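Putative esterase/lipase/thioesterase (Silicibacter sp., PDB 2PBL) is a putative esterase, lipase or thioesterase of the alpha/beta-hydrolase fold that probably hydrolyses ester or thioester bonds in a substrate not yet identified. Local coordinates at residues C104-T113 / K183-E194; P165-P174 / F219-V227. All coordinates share one frame; numbering follows the deposited sequence.

Contact 1 of 2, residues C104-T113 / K183-E194; sequences CPEVRISEIT and KFKMDADAAIAE
Arg108 and the backbone of Lys185 meet where the turn before helix 109-126 faces the link between helices 181-184 and 188-193, an example of one long side chain whose guanidinium serves several partners. From CB the arginine runs straight through CG to CD, then turns about the CG-CD bond (chi3 62°), which swings the guanidinium across to the other segment. There NH1 donates to Lys185 O at 2.9 Å, approaching from above the carbonyl plane. NH2 has the methyl CB of Ala190 at its edge, 3.4 Å away, and donates a hydrogen bond to a water that also accepts from Asp187 N. Phe184 O lies over one guanidinium face.

Beside these polar groups the contact turns apolar. Ile109 CD1 sits over the face of the Phe184 ring, 4.1 Å from its centroid, in a CH-pi contact, and also touches the selenomethionine Met186 at CE. Cys104 SG comes to the edge of the same ring, a sulfur-aromatic contact.

Farther along, Thr113 OG1 donates to Glu194 OE1 at 3.0 Å from above the carboxylate plane. That oxygen also forms a salt bridge with Arg145 of helix 138-145, so the buried charge is probably balanced. Arg108 is the N-cap residue of helix 109-126, and the whole joins a core helix of the alpha/beta-hydrolase fold to the short helices inserted after strand 160-166.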
loop_
_atom_site.group_PDB
_atom_site.type_symbol
_atom_site.label_atom_id
_atom_site.label_comp_id
_atom_site.label_asym_id
_atom_site.label_seq_id
_atom_site.Cartn_x
_atom_site.Cartn_y
_atom_site.Cartn_z
ATOM N N CYS A 104 14.099 3.530 4.013
ATOM C CA CYS A 104 15.370 3.685 3.394
ATOM C C CYS A 104 15.808 5.070 3.877
ATOM O O CYS A 104 14.946 5.952 4.027
ATOM C CB CYS A 104 15.276 3.638 1.893
ATOM S SG CYS A 104 14.627 2.090 1.198
ATOM N N PRO A 105 17.133 5.268 4.073
ATOM C CA PRO A 105 18.260 4.349 3.799
ATOM C C PRO A 105 18.684 3.437 4.938
ATOM O O PRO A 105 19.665 2.706 4.790
ATOM C CB PRO A 105 19.390 5.315 3.463
ATOM C CG PRO A 105 19.139 6.471 4.438
ATOM C CD PRO A 105 17.620 6.560 4.623
ATOM N N GLU A 106 17.951 3.439 6.047
ATOM C CA GLU A 106 18.279 2.565 7.167
ATOM C C GLU A 106 18.166 1.111 6.737
ATOM O O GLU A 106 19.006 0.270 7.101
ATOM C CB GLU A 106 17.371 2.825 8.372
ATOM C CG GLU A 106 17.602 4.154 9.136
ATOM C CD GLU A 106 17.171 5.432 8.398
ATOM O OE1 GLU A 106 15.969 5.543 8.060
ATOM O OE2 GLU A 106 18.027 6.351 8.225
ATOM N N VAL A 107 17.108 0.806 5.994
ATOM C CA VAL A 107 16.912 -0.520 5.433
ATOM C C VAL A 107 16.854 -0.463 3.901
ATOM O O VAL A 107 16.869 0.629 3.293
ATOM C CB VAL A 107 15.625 -1.192 6.010
ATOM C CG1 VAL A 107 15.750 -1.305 7.504
ATOM C CG2 VAL A 107 14.347 -0.448 5.619
ATOM N N ARG A 108 16.826 -1.631 3.274
ATOM C CA ARG A 108 16.691 -1.697 1.848
ATOM C C ARG A 108 15.225 -2.028 1.582
ATOM O O ARG A 108 14.502 -2.519 2.468
ATOM C CB ARG A 108 17.565 -2.776 1.245
ATOM C CG ARG A 108 19.068 -2.549 1.375
ATOM C CD ARG A 108 19.844 -3.748 0.831
ATOM N NE ARG A 108 19.570 -3.928 -0.591
ATOM C CZ ARG A 108 20.181 -3.257 -1.556
ATOM N NH1 ARG A 108 21.138 -2.362 -1.272
ATOM N NH2 ARG A 108 19.824 -3.483 -2.811
ATOM N N ILE A 109 14.795 -1.732 0.362
ATOM C CA ILE A 109 13.434 -2.039 -0.057
ATOM C C ILE A 109 13.132 -3.532 0.134
ATOM O O ILE A 109 12.031 -3.908 0.565
ATOM C CB ILE A 109 13.189 -1.615 -1.521
ATOM C CG1 ILE A 109 13.140 -0.086 -1.625
ATOM C CG2 ILE A 109 11.898 -2.255 -2.071
ATOM C CD1 ILE A 109 13.106 0.408 -3.053
ATOM N N SER A 110 14.081 -4.386 -0.218
ATOM C CA SER A 110 13.862 -5.841 -0.014
ATOM C C SER A 110 13.584 -6.214 1.440
ATOM O O SER A 110 12.860 -7.176 1.727
ATOM C CB SER A 110 15.025 -6.666 -0.561
ATOM O OG SER A 110 16.215 -6.419 0.174
ATOM N N GLU A 111 14.206 -5.495 2.365
ATOM C CA GLU A 111 13.939 -5.695 3.795
ATOM C C GLU A 111 12.556 -5.177 4.156
ATOM O O GLU A 111 11.879 -5.706 5.026
ATOM C CB GLU A 111 14.958 -4.958 4.664
ATOM C CG GLU A 111 16.374 -5.382 4.455
ATOM C CD GLU A 111 17.307 -4.622 5.358
ATOM O OE1 GLU A 111 17.392 -4.963 6.576
ATOM O OE2 GLU A 111 17.936 -3.690 4.831
ATOM N N ILE A 112 12.144 -4.085 3.517
ATOM C CA ILE A 112 10.808 -3.569 3.759
ATOM C C ILE A 112 9.734 -4.579 3.333
ATOM O O ILE A 112 8.716 -4.811 4.008
ATOM C CB ILE A 112 10.560 -2.201 3.040
ATOM C CG1 ILE A 112 11.572 -1.142 3.530
ATOM C CG2 ILE A 112 9.121 -1.717 3.372
ATOM C CD1 ILE A 112 11.467 0.195 2.844
ATOM N N THR A 113 9.959 -5.171 2.180
ATOM C CA THR A 113 9.103 -6.239 1.679
ATOM C C THR A 113 8.928 -7.373 2.734
ATOM O O THR A 113 7.793 -7.837 3.028
ATOM C CB THR A 113 9.736 -6.705 0.328
ATOM O OG1 THR A 113 9.458 -5.659 -0.626
ATOM C CG2 THR A 113 9.066 -7.959 -0.168
ATOM N N LYS A 183 19.232 6.740 -1.581
ATOM C CA LYS A 183 18.673 6.108 -0.386
ATOM C C LYS A 183 18.358 4.616 -0.582
ATOM O O LYS A 183 18.599 3.813 0.317
ATOM C CB LYS A 183 17.434 6.849 0.097
ATOM C CG LYS A 183 17.747 8.272 0.427
ATOM C CD LYS A 183 16.586 8.988 1.029
ATOM C CE LYS A 183 16.982 10.416 1.388
ATOM N NZ LYS A 183 15.813 11.131 1.940
ATOM N N PHE A 184 17.843 4.227 -1.739
ATOM C CA PHE A 184 17.501 2.804 -1.954
ATOM C C PHE A 184 18.754 1.946 -2.074
ATOM O O PHE A 184 18.805 0.808 -1.585
ATOM C CB PHE A 184 16.647 2.620 -3.202
ATOM C CG PHE A 184 15.461 3.540 -3.275
ATOM C CD1 PHE A 184 14.709 3.818 -2.157
ATOM C CD2 PHE A 184 15.063 4.050 -4.495
ATOM C CE1 PHE A 184 13.613 4.633 -2.247
ATOM C CE2 PHE A 184 13.978 4.870 -4.607
ATOM C CZ PHE A 184 13.257 5.175 -3.474
ATOM N N LYS A 185 19.757 2.501 -2.735
ATOM C CA LYS A 185 21.058 1.868 -2.967
ATOM C C LYS A 185 20.955 0.549 -3.701
ATOM O O LYS A 185 21.623 -0.431 -3.339
ATOM C CB LYS A 185 21.850 1.725 -1.650
ATOM C CG LYS A 185 22.123 3.068 -0.935
ATOM C CD LYS A 185 22.751 2.867 0.438
ATOM C CE LYS A 185 22.688 4.154 1.301
ATOM N NZ LYS A 185 23.561 5.269 0.781
HETATM N N MSE A 186 20.105 0.520 -4.725
HETATM C CA MSE A 186 19.891 -0.664 -5.542
HETATM C C MSE A 186 20.750 -0.667 -6.785
HETATM O O MSE A 186 21.033 0.401 -7.348
HETATM C CB MSE A 186 18.459 -0.725 -6.015
HETATM C CG MSE A 186 17.464 -0.964 -4.907
HETATM SE SE MSE A 186 15.681 -1.180 -5.710
HETATM C CE MSE A 186 15.266 0.673 -6.356
ATOM N N ASP A 187 21.189 -1.861 -7.183
ATOM C CA ASP A 187 21.806 -2.075 -8.489
ATOM C C ASP A 187 20.738 -2.692 -9.373
ATOM O O ASP A 187 19.636 -2.983 -8.897
ATOM C CB ASP A 187 23.103 -2.932 -8.452
ATOM C CG ASP A 187 22.912 -4.345 -7.927
ATOM O OD1 ASP A 187 21.818 -4.948 -8.007
ATOM O OD2 ASP A 187 23.923 -4.896 -7.456
ATOM N N ALA A 188 21.036 -2.933 -10.641
ATOM C CA ALA A 188 20.024 -3.458 -11.542
ATOM C C ALA A 188 19.354 -4.762 -11.070
ATOM O O ALA A 188 18.126 -4.880 -11.117
ATOM C CB ALA A 188 20.593 -3.661 -12.913
ATOM N N ASP A 189 20.158 -5.733 -10.652
ATOM C CA ASP A 189 19.611 -7.011 -10.173
ATOM C C ASP A 189 18.728 -6.858 -8.927
ATOM O O ASP A 189 17.744 -7.595 -8.792
ATOM C CB ASP A 189 20.735 -8.020 -9.888
ATOM C CG ASP A 189 21.405 -8.517 -11.149
ATOM O OD1 ASP A 189 20.768 -8.548 -12.220
ATOM O OD2 ASP A 189 22.572 -8.902 -11.058
ATOM N N ALA A 190 19.083 -5.939 -8.034
ATOM C CA ALA A 190 18.276 -5.672 -6.862
ATOM C C ALA A 190 16.917 -5.046 -7.260
ATOM O O ALA A 190 15.885 -5.407 -6.701
ATOM C CB ALA A 190 19.014 -4.784 -5.893
ATOM N N ALA A 191 16.920 -4.140 -8.230
ATOM C CA ALA A 191 15.682 -3.505 -8.708
ATOM C C ALA A 191 14.760 -4.541 -9.339
ATOM O O ALA A 191 13.542 -4.592 -9.046
ATOM C CB ALA A 191 15.998 -2.418 -9.682
ATOM N N ILE A 192 15.367 -5.401 -10.153
ATOM C CA ILE A 192 14.672 -6.509 -10.810
ATOM C C ILE A 192 14.097 -7.462 -9.780
ATOM O O ILE A 192 12.919 -7.795 -9.835
ATOM C CB ILE A 192 15.632 -7.303 -11.757
ATOM C CG1 ILE A 192 16.036 -6.441 -12.938
ATOM C CG2 ILE A 192 14.972 -8.607 -12.331
ATOM C CD1 ILE A 192 17.345 -6.900 -13.564
ATOM N N ALA A 193 14.937 -7.922 -8.851
ATOM C CA ALA A 193 14.490 -8.836 -7.812
ATOM C C ALA A 193 13.243 -8.328 -7.075
ATOM O O ALA A 193 12.366 -9.114 -6.706
ATOM C CB ALA A 193 15.584 -9.040 -6.806
ATOM N N GLU A 194 13.188 -7.022 -6.851
ATOM C CA GLU A 194 12.058 -6.417 -6.117
ATOM C C GLU A 194 10.923 -5.842 -6.988
ATOM O O GLU A 194 10.014 -5.216 -6.451
ATOM C CB GLU A 194 12.530 -5.372 -5.115
ATOM C CG GLU A 194 13.151 -6.013 -3.862
ATOM C CD GLU A 194 12.193 -6.883 -3.154
ATOM O OE1 GLU A 194 11.033 -6.473 -3.047
ATOM O OE2 GLU A 194 12.555 -8.033 -2.745
HETATM O O HOH W 1 18.768 1.065 1.419
HETATM O O HOH W 2 21.858 -3.499 -4.820
HETATM O O HOH W 3 16.632 -0.872 -1.615
HETATM O O HOH W 4 12.077 -9.116 0.156
#

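Contact 2 of 2, residues P165-P174 / F219-V227; sequences PISPLSDLRP and FLDQAIWLV
Gln222, on helix 217-230, meets the backbone of Ser170 and Asp171 in the loop that leaves strand 160-166, illustrating how a single buried amide can hold an irregular chain against a helix. Its bent side chain (chi2 -76°) presents the amide to three backbone groups. OE1 accepts from Ser170 N at 2.8 Å, from above the carbonyl plane, and from Asp171 N at 2.9 Å, in the plane and on a lone pair. On the other side of the amide NE2 donates to Asp171 O at 3.0 Å, almost within the amide plane, and it also bonds to Tyr8 OH. Three bonds to the loop should therefore fix the rotation of the amide.

The packing is tight here. Ser170 OG donates to Gln222 O at 2.6 Å, on a lone pair of a carbonyl whose bond to Leu226 N within the helix is weak, while Ser170 CB lies against Leu226 CB. Alongside, Leu226 CD2 reaches the rings of Pro165 and Pro168, and Leu169 CD2 touches Phe219 CE2 at 4.0 Å. A water in this buried part donates to both Pro168 O and Phe219 O.

Toward the surface the fit is looser. Asp171 CB touches CE3 of the partly exposed Trp225, and the Asp171 carboxylate turns back to its own segment, accepting from Arg173 N in an Asx turn and forming a long salt bridge with NH2 of Arg173, whose NH1 also pairs with Glu198.

Ser167 OG bonds to Glu215, which with Ser137 and His242 has the geometry of a catalytic triad, and the Phe219 ring meets His242. The chemistry is consistent with amide bonds fixing the loop's path, and the bond from Ser167 ties its start to the probable active site.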
loop_
_atom_site.group_PDB
_atom_site.type_symbol
_atom_site.label_atom_id
_atom_site.label_comp_id
_atom_site.label_asym_id
_atom_site.label_seq_id
_atom_site.Cartn_x
_atom_site.Cartn_y
_atom_site.Cartn_z
ATOM N N PRO A 165 -3.412 -2.605 -5.729
ATOM C CA PRO A 165 -2.299 -1.644 -5.653
ATOM C C PRO A 165 -2.744 -0.363 -6.299
ATOM O O PRO A 165 -3.206 -0.377 -7.449
ATOM C CB PRO A 165 -1.232 -2.290 -6.551
ATOM C CG PRO A 165 -1.671 -3.698 -6.741
ATOM C CD PRO A 165 -3.125 -3.619 -6.776
ATOM N N ILE A 166 -2.720 0.709 -5.516
ATOM C CA ILE A 166 -3.205 1.975 -5.939
ATOM C C ILE A 166 -1.965 2.780 -6.344
ATOM O O ILE A 166 -1.090 3.059 -5.509
ATOM C CB ILE A 166 -3.946 2.666 -4.793
ATOM C CG1 ILE A 166 -5.101 1.775 -4.262
ATOM C CG2 ILE A 166 -4.429 4.005 -5.271
ATOM C CD1 ILE A 166 -5.678 2.262 -2.828
ATOM N N SER A 167 -1.873 3.127 -7.624
ATOM C CA SER A 167 -0.747 3.895 -8.135
ATOM C C SER A 167 0.574 3.226 -7.741
ATOM O O SER A 167 1.477 3.860 -7.184
ATOM C CB SER A 167 -0.831 5.311 -7.591
ATOM O OG SER A 167 -2.168 5.811 -7.725
ATOM N N PRO A 168 0.719 1.925 -8.084
ATOM C CA PRO A 168 1.913 1.209 -7.677
ATOM C C PRO A 168 3.217 1.499 -8.465
ATOM O O PRO A 168 3.213 1.965 -9.621
ATOM C CB PRO A 168 1.542 -0.247 -7.980
ATOM C CG PRO A 168 0.640 -0.111 -9.213
ATOM C CD PRO A 168 -0.227 1.064 -8.825
ATOM N N LEU A 169 4.320 1.235 -7.798
ATOM C CA LEU A 169 5.609 1.107 -8.479
ATOM C C LEU A 169 5.756 -0.387 -8.793
ATOM O O LEU A 169 5.948 -1.201 -7.855
ATOM C CB LEU A 169 6.730 1.602 -7.587
ATOM C CG LEU A 169 6.461 3.121 -7.459
ATOM C CD1 LEU A 169 6.777 3.725 -6.149
ATOM C CD2 LEU A 169 7.180 3.814 -8.617
ATOM N N SER A 170 5.746 -0.744 -10.082
ATOM C CA SER A 170 5.798 -2.145 -10.512
ATOM C C SER A 170 7.120 -2.604 -11.105
ATOM O O SER A 170 7.416 -3.817 -11.152
ATOM C CB SER A 170 4.678 -2.426 -11.498
ATOM O OG SER A 170 4.842 -1.674 -12.681
ATOM N N ASP A 171 7.902 -1.618 -11.548
ATOM C CA ASP A 171 9.179 -1.845 -12.144
ATOM C C ASP A 171 10.058 -0.840 -11.444
ATOM O O ASP A 171 9.842 0.391 -11.552
ATOM C CB ASP A 171 9.075 -1.594 -13.644
ATOM C CG ASP A 171 10.354 -1.955 -14.391
ATOM O OD1 ASP A 171 11.409 -2.161 -13.759
ATOM O OD2 ASP A 171 10.288 -2.010 -15.619
ATOM N N LEU A 172 10.984 -1.337 -10.631
ATOM C CA LEU A 172 11.878 -0.431 -9.939
ATOM C C LEU A 172 13.110 0.007 -10.746
ATOM O O LEU A 172 13.830 0.885 -10.299
ATOM C CB LEU A 172 12.318 -1.050 -8.621
ATOM C CG LEU A 172 11.181 -1.511 -7.686
ATOM C CD1 LEU A 172 11.800 -1.868 -6.288
ATOM C CD2 LEU A 172 10.079 -0.505 -7.525
ATOM N N ARG A 173 13.350 -0.580 -11.903
ATOM C CA ARG A 173 14.544 -0.224 -12.696
ATOM C C ARG A 173 14.682 1.272 -12.996
ATOM O O ARG A 173 15.759 1.841 -12.858
ATOM C CB ARG A 173 14.564 -0.966 -14.006
ATOM C CG ARG A 173 14.804 -2.484 -13.936
ATOM C CD ARG A 173 14.356 -2.986 -15.303
ATOM N NE ARG A 173 14.463 -4.413 -15.497
ATOM C CZ ARG A 173 13.447 -5.280 -15.602
ATOM N NH1 ARG A 173 13.744 -6.560 -15.788
ATOM N NH2 ARG A 173 12.159 -4.914 -15.541
ATOM N N PRO A 174 13.590 1.933 -13.384
ATOM C CA PRO A 174 13.767 3.367 -13.673
ATOM C C PRO A 174 14.138 4.205 -12.458
ATOM O O PRO A 174 14.624 5.318 -12.624
ATOM C CB PRO A 174 12.388 3.790 -14.217
ATOM C CG PRO A 174 11.673 2.536 -14.509
ATOM C CD PRO A 174 12.200 1.506 -13.597
ATOM N N PHE A 219 3.598 7.220 -13.464
ATOM C CA PHE A 219 2.668 6.378 -12.688
ATOM C C PHE A 219 1.625 5.681 -13.536
ATOM O O PHE A 219 1.232 4.554 -13.216
ATOM C CB PHE A 219 2.068 7.107 -11.493
ATOM C CG PHE A 219 3.023 7.179 -10.341
ATOM C CD1 PHE A 219 3.970 8.206 -10.254
ATOM C CD2 PHE A 219 3.055 6.172 -9.389
ATOM C CE1 PHE A 219 4.867 8.245 -9.199
ATOM C CE2 PHE A 219 3.988 6.193 -8.357
ATOM C CZ PHE A 219 4.876 7.222 -8.250
ATOM N N LEU A 220 1.153 6.341 -14.589
ATOM C CA LEU A 220 0.270 5.691 -15.520
ATOM C C LEU A 220 1.000 4.528 -16.199
ATOM O O LEU A 220 0.423 3.442 -16.411
ATOM C CB LEU A 220 -0.257 6.705 -16.559
ATOM C CG LEU A 220 -1.204 7.754 -16.005
ATOM C CD1 LEU A 220 -1.517 8.781 -17.090
ATOM C CD2 LEU A 220 -2.478 7.115 -15.492
ATOM N N ASP A 221 2.275 4.728 -16.507
ATOM C CA ASP A 221 3.096 3.679 -17.109
ATOM C C ASP A 221 3.326 2.503 -16.128
ATOM O O ASP A 221 3.120 1.343 -16.466
ATOM C CB ASP A 221 4.454 4.241 -17.557
ATOM C CG ASP A 221 4.314 5.240 -18.700
ATOM O OD1 ASP A 221 3.198 5.306 -19.249
ATOM O OD2 ASP A 221 5.286 5.984 -19.004
ATOM N N GLN A 222 3.739 2.844 -14.923
ATOM C CA GLN A 222 3.950 1.851 -13.874
ATOM C C GLN A 222 2.688 0.976 -13.690
ATOM O O GLN A 222 2.791 -0.229 -13.484
ATOM C CB GLN A 222 4.329 2.545 -12.555
ATOM C CG GLN A 222 5.733 3.145 -12.510
ATOM C CD GLN A 222 6.835 2.125 -12.328
ATOM O OE1 GLN A 222 6.587 0.933 -12.152
ATOM N NE2 GLN A 222 8.070 2.592 -12.400
ATOM N N ALA A 223 1.506 1.569 -13.811
ATOM C CA ALA A 223 0.260 0.832 -13.643
ATOM C C ALA A 223 0.028 -0.158 -14.774
ATOM O O ALA A 223 -0.211 -1.327 -14.536
ATOM C CB ALA A 223 -0.907 1.786 -13.499
ATOM N N ILE A 224 0.075 0.313 -16.013
ATOM C CA ILE A 224 -0.160 -0.529 -17.173
ATOM C C ILE A 224 0.913 -1.617 -17.297
ATOM O O ILE A 224 0.623 -2.720 -17.783
ATOM C CB ILE A 224 -0.311 0.321 -18.476
ATOM C CG1 ILE A 224 -0.790 -0.530 -19.667
ATOM C CG2 ILE A 224 0.978 0.974 -18.865
ATOM C CD1 ILE A 224 -2.176 -1.011 -19.580
ATOM N N TRP A 225 2.149 -1.328 -16.876
ATOM C CA TRP A 225 3.146 -2.383 -16.855
ATOM C C TRP A 225 2.718 -3.564 -15.987
ATOM O O TRP A 225 2.891 -4.729 -16.422
ATOM C CB TRP A 225 4.525 -1.922 -16.451
ATOM C CG TRP A 225 5.162 -1.039 -17.475
ATOM C CD1 TRP A 225 4.999 -1.089 -18.839
ATOM C CD2 TRP A 225 6.090 0.012 -17.219
ATOM N NE1 TRP A 225 5.753 -0.104 -19.431
ATOM C CE2 TRP A 225 6.425 0.589 -18.463
ATOM C CE3 TRP A 225 6.658 0.531 -16.066
ATOM C CZ2 TRP A 225 7.328 1.658 -18.573
ATOM C CZ3 TRP A 225 7.559 1.595 -16.168
ATOM C CH2 TRP A 225 7.869 2.154 -17.425
ATOM N N LEU A 226 2.137 -3.265 -14.815
ATOM C CA LEU A 226 1.669 -4.317 -13.892
ATOM C C LEU A 226 0.469 -5.057 -14.503
ATOM O O LEU A 226 0.379 -6.307 -14.499
ATOM C CB LEU A 226 1.324 -3.732 -12.495
ATOM C CG LEU A 226 1.049 -4.824 -11.434
ATOM C CD1 LEU A 226 2.147 -5.866 -11.363
ATOM C CD2 LEU A 226 0.760 -4.273 -10.040
ATOM N N VAL A 227 -0.452 -4.272 -15.055
ATOM C CA VAL A 227 -1.623 -4.802 -15.726
ATOM C C VAL A 227 -1.202 -5.773 -16.839
ATOM O O VAL A 227 -1.719 -6.911 -16.928
ATOM C CB VAL A 227 -2.542 -3.665 -16.246
ATOM C CG1 VAL A 227 -3.619 -4.243 -17.117
ATOM C CG2 VAL A 227 -3.118 -2.873 -15.115
HETATM O O HOH W 5 1.147 3.363 -10.932
#

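How the contacts relate
Taken together, the two contacts differ in chemistry as they differ in burial. Contact 2 is buried, and its polar groups are met mostly by direct bonds between a helix side chain and loop backbone; contact 1 lies farther from the centre of the chain, is only partly buried, and relies on a charged arginine and on several bridging waters. Their centres lie about 16 Å apart, yet they touch: Ala191, Ile192 and Glu194 of contact 1 pack on Leu172 and Arg173 of contact 2. The chain leaving strand 160-166 supplies segments to both; helix 188-193 and Glu194 just after it touch loop 165-174 as well as the start of helix 109-126 and its N-cap.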